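Glutamine cyclotransferase (Porphyromonas gingivalis W83, PDB 6QQL) probably catalyses, as a zinc-dependent glutaminyl-peptide cyclotransferase, the formation of N-terminal pyroglutamate from glutamine on peptides and proteins. Local coordinates at residues A[59-64]-A[89-94]; A[72-77]-A[182-187]; A[222-227]-A[263-268]. All coordinates share one frame; numbering follows the deposited sequence.

Interaction 1 (A[59-64]-A[89-94])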
loop_
_atom_site.group_PDB
_atom_site.type_symbol
_atom_site.label_atom_id
_atom_site.label_comp_id
_atom_site.label_asym_id
_atom_site.label_seq_id
_atom_site.Cartn_x
_atom_site.Cartn_y
_atom_site.Cartn_z
ATOM N N TRP A 59 -16.349 -2.978 4.388
ATOM C CA TRP A 59 -15.661 -3.846 5.330
ATOM C C TRP A 59 -14.304 -3.282 5.736
ATOM O O TRP A 59 -13.920 -3.377 6.909
ATOM C CB TRP A 59 -15.491 -5.224 4.710
ATOM C CG TRP A 59 -14.662 -6.089 5.542
ATOM C CD1 TRP A 59 -15.036 -6.733 6.695
ATOM C CD2 TRP A 59 -13.292 -6.405 5.328
ATOM N NE1 TRP A 59 -13.970 -7.441 7.206
ATOM C CE2 TRP A 59 -12.890 -7.263 6.381
ATOM C CE3 TRP A 59 -12.363 -6.056 4.347
ATOM C CZ2 TRP A 59 -11.607 -7.783 6.470
ATOM C CZ3 TRP A 59 -11.073 -6.567 4.448
ATOM C CH2 TRP A 59 -10.713 -7.425 5.501
ATOM N N LEU A 60 -13.554 -2.711 4.783
ATOM C CA LEU A 60 -12.345 -1.981 5.146
ATOM C C LEU A 60 -12.658 -0.918 6.187
ATOM O O LEU A 60 -12.029 -0.861 7.251
ATOM C CB LEU A 60 -11.717 -1.334 3.915
ATOM C CG LEU A 60 -10.987 -2.257 2.941
ATOM C CD1 LEU A 60 -10.519 -1.474 1.702
ATOM C CD2 LEU A 60 -9.830 -3.013 3.626
ATOM N N VAL A 61 -13.639 -0.061 5.891
ATOM C CA VAL A 61 -13.968 1.014 6.819
ATOM C C VAL A 61 -14.413 0.438 8.161
ATOM O O VAL A 61 -13.816 0.720 9.208
ATOM C CB VAL A 61 -15.033 1.944 6.210
ATOM C CG1 VAL A 61 -15.458 2.996 7.223
ATOM C CG2 VAL A 61 -14.505 2.618 4.950
ATOM N N ALA A 62 -15.413 -0.441 8.140
ATOM C CA ALA A 62 -15.879 -1.049 9.379
ATOM C C ALA A 62 -14.715 -1.616 10.179
ATOM O O ALA A 62 -14.561 -1.328 11.375
ATOM C CB ALA A 62 -16.887 -2.147 9.059
ATOM N N THR A 63 -13.847 -2.381 9.512
ATOM C CA THR A 63 -12.758 -3.045 10.214
ATOM C C THR A 63 -11.834 -2.027 10.867
ATOM O O THR A 63 -11.448 -2.187 12.035
ATOM C CB THR A 63 -11.997 -3.952 9.242
ATOM O OG1 THR A 63 -12.865 -4.997 8.780
ATOM C CG2 THR A 63 -10.788 -4.565 9.903
ATOM N N LEU A 64 -11.492 -0.958 10.134
ATOM C CA LEU A 64 -10.633 0.075 10.702
ATOM C C LEU A 64 -11.297 0.757 11.889
ATOM O O LEU A 64 -10.656 0.985 12.922
ATOM C CB LEU A 64 -10.272 1.107 9.643
ATOM C CG LEU A 64 -9.278 0.683 8.571
ATOM C CD1 LEU A 64 -9.176 1.785 7.520
ATOM C CD2 LEU A 64 -7.938 0.385 9.194
ATOM N N ARG A 89 -12.871 6.139 -4.206
ATOM C CA ARG A 89 -13.157 6.040 -2.770
ATOM C C ARG A 89 -11.831 5.864 -2.031
ATOM O O ARG A 89 -11.321 4.750 -1.917
ATOM C CB ARG A 89 -14.124 4.902 -2.479
ATOM C CG ARG A 89 -14.661 4.806 -1.035
ATOM C CD ARG A 89 -15.732 3.711 -0.983
ATOM N NE ARG A 89 -16.234 3.381 0.347
ATOM C CZ ARG A 89 -16.844 2.232 0.649
ATOM N NH1 ARG A 89 -17.012 1.290 -0.281
ATOM N NH2 ARG A 89 -17.259 2.004 1.891
ATOM N N ASN A 90 -11.255 6.974 -1.579
ATOM C CA ASN A 90 -10.086 6.944 -0.710
ATOM C C ASN A 90 -10.539 6.810 0.735
ATOM O O ASN A 90 -11.553 7.392 1.133
ATOM C CB ASN A 90 -9.231 8.206 -0.867
ATOM C CG ASN A 90 -8.469 8.245 -2.185
ATOM O OD1 ASN A 90 -8.115 7.205 -2.749
ATOM N ND2 ASN A 90 -8.246 9.456 -2.700
ATOM N N ILE A 91 -9.790 6.032 1.515
ATOM C CA ILE A 91 -10.153 5.707 2.890
ATOM C C ILE A 91 -9.045 6.222 3.805
ATOM O O ILE A 91 -7.890 5.791 3.695
ATOM C CB ILE A 91 -10.385 4.195 3.071
ATOM C CG1 ILE A 91 -11.511 3.738 2.131
ATOM C CG2 ILE A 91 -10.761 3.874 4.529
ATOM C CD1 ILE A 91 -11.600 2.248 1.881
ATOM N N ILE A 92 -9.384 7.172 4.676
ATOM C CA ILE A 92 -8.427 7.763 5.603
ATOM C C ILE A 92 -8.785 7.314 7.011
ATOM O O ILE A 92 -9.902 7.549 7.485
ATOM C CB ILE A 92 -8.402 9.297 5.508
ATOM C CG1 ILE A 92 -8.035 9.759 4.096
ATOM C CG2 ILE A 92 -7.383 9.852 6.487
ATOM C CD1 ILE A 92 -9.206 10.104 3.222
ATOM N N ALA A 93 -7.822 6.705 7.694
ATOM C CA ALA A 93 -8.007 6.225 9.057
ATOM C C ALA A 93 -6.991 6.905 9.954
ATOM O O ALA A 93 -5.795 6.884 9.656
ATOM C CB ALA A 93 -7.846 4.711 9.109
ATOM N N SER A 94 -7.457 7.452 11.076
ATOM C CA SER A 94 -6.651 8.344 11.904
ATOM C C SER A 94 -6.600 7.867 13.345
ATOM O O SER A 94 -7.577 7.325 13.871
ATOM C CB SER A 94 -7.182 9.788 11.880
ATOM O OG SER A 94 -7.042 10.350 10.589
#

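Interaction 2 (A[72-77]-A[182-187])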
loop_
_atom_site.group_PDB
_atom_site.type_symbol
_atom_site.label_atom_id
_atom_site.label_comp_id
_atom_site.label_asym_id
_atom_site.label_seq_id
_atom_site.Cartn_x
_atom_site.Cartn_y
_atom_site.Cartn_z
ATOM N N GLN A 72 -12.332 8.226 7.980
ATOM C CA GLN A 72 -12.932 9.199 7.082
ATOM C C GLN A 72 -12.861 8.681 5.650
ATOM O O GLN A 72 -11.842 8.127 5.225
ATOM C CB GLN A 72 -12.213 10.562 7.174
ATOM C CG GLN A 72 -12.640 11.448 8.315
ATOM C CD GLN A 72 -14.030 12.016 8.120
ATOM O OE1 GLN A 72 -14.701 11.732 7.133
ATOM N NE2 GLN A 72 -14.467 12.831 9.065
ATOM N N GLU A 73 -13.938 8.898 4.898
ATOM C CA GLU A 73 -14.012 8.482 3.507
ATOM C C GLU A 73 -14.018 9.711 2.607
ATOM O O GLU A 73 -14.783 10.657 2.833
ATOM C CB GLU A 73 -15.253 7.621 3.241
ATOM C CG GLU A 73 -15.469 6.465 4.202
ATOM C CD GLU A 73 -16.609 5.543 3.773
ATOM O OE1 GLU A 73 -17.593 5.371 4.541
ATOM O OE2 GLU A 73 -16.542 5.016 2.647
ATOM N N GLN A 74 -13.186 9.675 1.571
ATOM C CA GLN A 74 -13.062 10.756 0.603
ATOM C C GLN A 74 -13.421 10.174 -0.757
ATOM O O GLN A 74 -12.704 9.311 -1.275
ATOM C CB GLN A 74 -11.647 11.329 0.613
ATOM C CG GLN A 74 -11.381 12.300 -0.509
ATOM C CD GLN A 74 -9.895 12.527 -0.734
ATOM O OE1 GLN A 74 -9.142 11.571 -0.950
ATOM N NE2 GLN A 74 -9.474 13.796 -0.743
ATOM N N THR A 75 -14.532 10.632 -1.324
ATOM C CA THR A 75 -15.057 10.096 -2.572
ATOM C C THR A 75 -15.192 11.195 -3.611
ATOM O O THR A 75 -15.647 12.307 -3.306
ATOM C CB THR A 75 -16.406 9.443 -2.373
ATOM O OG1 THR A 75 -17.401 10.471 -2.281
ATOM C CG2 THR A 75 -16.406 8.595 -1.111
ATOM N N ALA A 76 -14.857 10.851 -4.851
ATOM C CA ALA A 76 -14.954 11.802 -5.948
ATOM C C ALA A 76 -15.258 11.070 -7.245
ATOM O O ALA A 76 -14.919 9.893 -7.417
ATOM C CB ALA A 76 -13.655 12.605 -6.097
ATOM N N GLU A 77 -15.955 11.760 -8.138
ATOM C CA GLU A 77 -16.143 11.233 -9.477
ATOM C C GLU A 77 -14.932 11.618 -10.319
ATOM O O GLU A 77 -14.642 12.810 -10.499
ATOM C CB GLU A 77 -17.431 11.772 -10.081
ATOM C CG GLU A 77 -18.668 11.191 -9.437
ATOM C CD GLU A 77 -19.153 9.955 -10.166
ATOM O OE1 GLU A 77 -19.158 9.971 -11.421
ATOM O OE2 GLU A 77 -19.500 8.962 -9.481
ATOM N N GLN A 182 -3.280 10.960 -6.334
ATOM C CA GLN A 182 -3.271 12.276 -6.956
ATOM C C GLN A 182 -4.327 13.153 -6.317
ATOM O O GLN A 182 -4.016 14.211 -5.758
ATOM C CB GLN A 182 -3.490 12.153 -8.460
ATOM C CG GLN A 182 -2.210 11.790 -9.178
ATOM C CD GLN A 182 -2.197 12.172 -10.643
ATOM O OE1 GLN A 182 -2.263 11.294 -11.504
ATOM N NE2 GLN A 182 -2.091 13.472 -10.941
ATOM N N TYR A 183 -5.588 12.700 -6.343
ATOM C CA TYR A 183 -6.670 13.507 -5.788
ATOM C C TYR A 183 -6.377 13.878 -4.341
ATOM O O TYR A 183 -6.454 15.048 -3.957
ATOM C CB TYR A 183 -8.007 12.771 -5.900
ATOM C CG TYR A 183 -9.168 13.645 -5.491
ATOM C CD1 TYR A 183 -9.595 13.716 -4.164
ATOM C CD2 TYR A 183 -9.805 14.464 -6.432
ATOM C CE1 TYR A 183 -10.653 14.558 -3.794
ATOM C CE2 TYR A 183 -10.865 15.300 -6.078
ATOM C CZ TYR A 183 -11.289 15.343 -4.759
ATOM O OH TYR A 183 -12.330 16.177 -4.395
ATOM N N TRP A 184 -5.961 12.900 -3.542
ATOM C CA TRP A 184 -5.751 13.162 -2.127
ATOM C C TRP A 184 -4.582 14.110 -1.897
ATOM O O TRP A 184 -4.678 15.015 -1.058
ATOM C CB TRP A 184 -5.533 11.856 -1.378
ATOM C CG TRP A 184 -5.314 12.067 0.077
ATOM C CD1 TRP A 184 -6.271 12.291 1.021
ATOM C CD2 TRP A 184 -4.057 12.060 0.772
ATOM N NE1 TRP A 184 -5.690 12.431 2.263
ATOM C CE2 TRP A 184 -4.334 12.288 2.138
ATOM C CE3 TRP A 184 -2.726 11.870 0.375
ATOM C CZ2 TRP A 184 -3.330 12.334 3.109
ATOM C CZ3 TRP A 184 -1.725 11.920 1.342
ATOM C CH2 TRP A 184 -2.035 12.145 2.692
ATOM N N SER A 185 -3.467 13.926 -2.618
ATOM C CA SER A 185 -2.335 14.827 -2.410
ATOM C C SER A 185 -2.683 16.262 -2.784
ATOM O O SER A 185 -2.138 17.195 -2.193
ATOM C CB SER A 185 -1.097 14.385 -3.190
ATOM O OG SER A 185 -1.335 14.330 -4.585
ATOM N N ARG A 186 -3.586 16.466 -3.749
ATOM C CA ARG A 186 -4.021 17.819 -4.069
ATOM C C ARG A 186 -5.191 18.291 -3.222
ATOM O O ARG A 186 -5.461 19.498 -3.183
ATOM C CB ARG A 186 -4.418 17.939 -5.540
ATOM C CG ARG A 186 -3.300 17.712 -6.496
ATOM C CD ARG A 186 -3.746 17.928 -7.913
ATOM N NE ARG A 186 -2.627 17.714 -8.814
ATOM C CZ ARG A 186 -1.805 18.682 -9.205
ATOM N NH1 ARG A 186 -2.005 19.925 -8.778
ATOM N NH2 ARG A 186 -0.789 18.411 -10.024
ATOM N N ASN A 187 -5.905 17.380 -2.577
ATOM C CA ASN A 187 -7.073 17.728 -1.773
ATOM C C ASN A 187 -7.116 16.828 -0.556
ATOM O O ASN A 187 -8.014 15.992 -0.410
ATOM C CB ASN A 187 -8.356 17.593 -2.588
ATOM C CG ASN A 187 -8.294 18.344 -3.885
ATOM O OD1 ASN A 187 -8.261 19.572 -3.904
ATOM N ND2 ASN A 187 -8.301 17.607 -4.988
#

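Interaction 3 (A[222-227]-A[263-268])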
loop_
_atom_site.group_PDB
_atom_site.type_symbol
_atom_site.label_atom_id
_atom_site.label_comp_id
_atom_site.label_asym_id
_atom_site.label_seq_id
_atom_site.Cartn_x
_atom_site.Cartn_y
_atom_site.Cartn_z
ATOM N N PRO A 222 16.070 10.137 2.098
ATOM C CA PRO A 222 17.237 9.284 2.356
ATOM C C PRO A 222 17.314 8.809 3.785
ATOM O O PRO A 222 17.654 7.647 4.022
ATOM C CB PRO A 222 18.414 10.197 1.990
ATOM C CG PRO A 222 17.883 11.585 2.196
ATOM C CD PRO A 222 16.464 11.513 1.751
ATOM N N GLY A 223 16.986 9.659 4.754
ATOM C CA GLY A 223 17.035 9.207 6.128
ATOM C C GLY A 223 15.980 8.163 6.383
ATOM O O GLY A 223 16.252 7.125 6.990
ATOM N N LEU A 224 14.778 8.399 5.860
ATOM C CA LEU A 224 13.686 7.447 5.999
ATOM C C LEU A 224 14.043 6.088 5.423
ATOM O O LEU A 224 13.978 5.069 6.117
ATOM C CB LEU A 224 12.450 8.013 5.304
ATOM C CG LEU A 224 11.177 7.204 5.451
ATOM C CD1 LEU A 224 10.995 6.718 6.893
ATOM C CD2 LEU A 224 10.016 8.057 4.952
ATOM N N ILE A 225 14.478 6.061 4.167
ATOM C CA ILE A 225 14.838 4.800 3.526
ATOM C C ILE A 225 15.899 4.057 4.342
ATOM O O ILE A 225 15.806 2.837 4.531
ATOM C CB ILE A 225 15.247 5.058 2.058
ATOM C CG1 ILE A 225 14.956 3.852 1.168
ATOM C CG2 ILE A 225 16.702 5.500 1.902
ATOM C CD1 ILE A 225 15.299 4.120 -0.268
ATOM N N SER A 226 16.907 4.774 4.862
ATOM C CA SER A 226 17.953 4.116 5.649
ATOM C C SER A 226 17.400 3.575 6.963
ATOM O O SER A 226 17.710 2.444 7.363
ATOM C CB SER A 226 19.123 5.065 5.917
ATOM O OG SER A 226 19.685 5.541 4.709
ATOM N N ALA A 227 16.620 4.395 7.670
ATOM C CA ALA A 227 16.069 3.985 8.955
ATOM C C ALA A 227 15.230 2.713 8.827
ATOM O O ALA A 227 15.299 1.826 9.683
ATOM C CB ALA A 227 15.254 5.133 9.553
ATOM N N PRO A 263 8.244 13.543 2.803
ATOM C CA PRO A 263 9.217 12.524 2.381
ATOM C C PRO A 263 8.629 11.132 2.544
ATOM O O PRO A 263 8.261 10.722 3.649
ATOM C CB PRO A 263 10.410 12.758 3.318
ATOM C CG PRO A 263 9.820 13.369 4.502
ATOM C CD PRO A 263 8.673 14.237 4.025
ATOM N N CYS A 264 8.501 10.417 1.427
ATOM C CA CYS A 264 7.893 9.095 1.409
ATOM C C CYS A 264 8.840 8.065 0.800
ATOM O O CYS A 264 9.708 8.403 -0.013
ATOM C CB CYS A 264 6.569 9.121 0.635
ATOM S SG CYS A 264 5.377 10.324 1.310
ATOM N N ILE A 265 8.716 6.810 1.262
ATOM C CA ILE A 265 9.390 5.673 0.640
ATOM C C ILE A 265 8.351 4.635 0.229
ATOM O O ILE A 265 7.260 4.529 0.798
ATOM C CB ILE A 265 10.450 5.007 1.538
ATOM C CG1 ILE A 265 9.771 4.246 2.686
ATOM C CG2 ILE A 265 11.484 6.030 1.998
ATOM C CD1 ILE A 265 10.709 3.724 3.743
ATOM N N ASP A 266 8.747 3.812 -0.731
ATOM C CA ASP A 266 7.900 2.780 -1.305
ATOM C C ASP A 266 8.559 1.420 -1.072
ATOM O O ASP A 266 9.535 1.069 -1.746
ATOM C CB ASP A 266 7.701 3.045 -2.792
ATOM C CG ASP A 266 6.562 2.255 -3.374
ATOM O OD1 ASP A 266 5.870 1.537 -2.626
ATOM O OD2 ASP A 266 6.374 2.336 -4.596
ATOM N N ILE A 267 8.016 0.639 -0.144
ATOM C CA ILE A 267 8.433 -0.746 0.023
ATOM C C ILE A 267 7.652 -1.557 -1.009
ATOM O O ILE A 267 6.453 -1.783 -0.852
ATOM C CB ILE A 267 8.193 -1.254 1.447
ATOM C CG1 ILE A 267 8.978 -0.421 2.458
ATOM C CG2 ILE A 267 8.672 -2.685 1.572
ATOM C CD1 ILE A 267 8.323 -0.338 3.825
ATOM N N ILE A 268 8.320 -1.969 -2.086
ATOM C CA ILE A 268 7.658 -2.546 -3.248
ATOM C C ILE A 268 8.520 -3.652 -3.843
ATOM O O ILE A 268 9.737 -3.508 -3.997
ATOM C CB ILE A 268 7.340 -1.470 -4.305
ATOM C CG1 ILE A 268 6.736 -2.104 -5.566
ATOM C CG2 ILE A 268 8.584 -0.633 -4.619
ATOM C CD1 ILE A 268 6.001 -1.105 -6.468
#

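Interaction 1 (A[59-64]-A[89-94])
Ile91 meets helix segment 59-64 with both of its branches, and each branch finds its own partners. CG1 lies anti to the carbonyl carbon (chi1 -59°), which sends the CD1 end to Leu60 and leaves CG2 facing Val61 and Leu64. The Leu60 and Ile91 side chains cross at about a right angle, with Leu60 CD1 and Ile91 CD1 3.9 Å apart. Val61 comes in obliquely from the next position on the helix and sets its CG2 4.0 Å from Ile91 CG2. One helical turn beyond Leu60, Leu64 reaches across with a single branch: its CD1 touches both Ile91 CG2, at 4.0 Å, and Ala93 CB, at 3.6 Å.

This is a helix laid on a sheet in the alpha/beta fold of the M28 zinc-peptidase family. The axes of the two segments run almost parallel, 3° apart and 9.7 Å from each other. The pleat of the strand turns Arg89, Ile91 and Ala93 toward the helix. Helix 131-149 lies alongside on the same layer, where Val138 packs against Leu60 while Leu142 and Ala145 pack against Leu64.

At the other end of the contact Arg89 extends its chain toward the helix and brings NH2 within 4.2 Å of Val61 CG2, the methyl meeting the guanidinium obliquely. The charge itself is engaged elsewhere: Arg89 forms salt bridges to Asp58 on the same helix and to Glu73 on strand 70-79, and NH1 donates to the carbonyl of Arg54; three partners thus hold the guanidinium.

Interaction 2 (A[72-77]-A[182-187])
The ring of Tyr183 is covered on both faces. Over one sits Ala76 CB, 4.0 Å from the ring centroid and 19° off the ring normal, a CH-pi contact displaced toward the rim. Over the centre of the opposite face lies Asn187 ND2, which also makes a weak hydrogen bond to the carbonyl oxygen of Tyr183. At the ring edge, near its plane, Gln74 brings its amide, with CD 3.6 Å from Tyr183 CD1 and the amide steeply turned, its plane 76° from that of the ring. The same amide meets Trp184 at an edge too: Gln74 OE1 lies in the indole plane, 3.6 Å from Trp184 CD1.

Gln74 gets there by extension, with CG anti to the backbone N (chi1 171°) and the chain straight beyond it; the amide lies with one face over the Tyr183 ring edge and its oxygen end toward Trp184. The end of helix 179-186 thereby packs on the middle of strand 70-79, an outermost strand of the central sheet, while Trp184 hydrogen-bonds through NE1 to His189 ND1 and packs on helix 253-260.

OE1 accepts a hydrogen bond from Asn90 ND2 on the neighbouring strand, and Gln74 NE2 lies 2.7 Å from Asn187 O. With its oxygen held by Asn90 and one face against the Tyr183 edge, the amide probably has little freedom to rotate; it has polar neighbours at its oxygen and nitrogen ends, while the rings border it elsewhere.

Interaction 3 (A[222-227]-A[263-268])
Ile265 pushes its CG2 methyl against the first turn of helix 222-234, where Leu224 and Ile225 receive it together. Its chi1 of 71° places CG1 between the backbone N and the carbonyl carbon, the crowded position, and turns CG2 to the side of the N. Ile265 CG2 lies 3.7 Å from Leu224 CG and 3.9 Å from Ile225 CB. It also comes within 3.7 Å of Ile225 N, so the methyl rests on the helix backbone as well as on side chains. Of the two helix residues, the longer branch meets Leu224, with Ile265 CD1 3.9 Å from Leu224 CG.

Leu224 carries its CG anti to the backbone N (chi1 -175°), beside the carbonyl carbon, and its side chain crosses that of Ile265 obliquely. The CD2 branch runs back along the strand and packs 3.4 Å from the carbonyl oxygen of Pro263. Ile225 has its CG1 anti to the backbone N, beside the carbonyl carbon, and meets Ile265 CG2 with CB, the root of its side chain. Tyr307 of helix 294-311 and Ala197 of strand 197-202 also touch Leu224. The short segments approach to 7.9 Å and cross at -36°, joining the helix to strand 264-268, an outermost strand of the mixed sheet.

No polar bond links the two segments: Pro222 O accepts from Ser226 N and Ser226 OG inside the helix, and the backbone of Ile265 pairs with Gly198 and Leu200 of strand 197-202. Helix and strand are therefore joined by aliphatic contact, the Ile265 methyl against methine carbons and helix backbone, held by shape and the exclusion of water.

All three contacts reach the same six-stranded mixed sheet, interactions 2 and 3 on its outermost strands and interaction 1 on the strand next to 70-79. Interactions 1 and 2, their centres about 13 Å apart, touch through these neighbouring strands; Asn90 and Ile92 probably hydrogen-bond through their backbones to Gln74 and Gln72. Their segments alternate along the chain, helix 179-186 returning to strand 70-79 after strand 85-95. Interaction 3 comes later, its centre about 24 Å from each of the others. Helices 51-66 and 179-186 lie on opposite faces at one side of the sheet and helix 222-234 at the other edge, away from the zinc site of Asp133, Asp167 and His283.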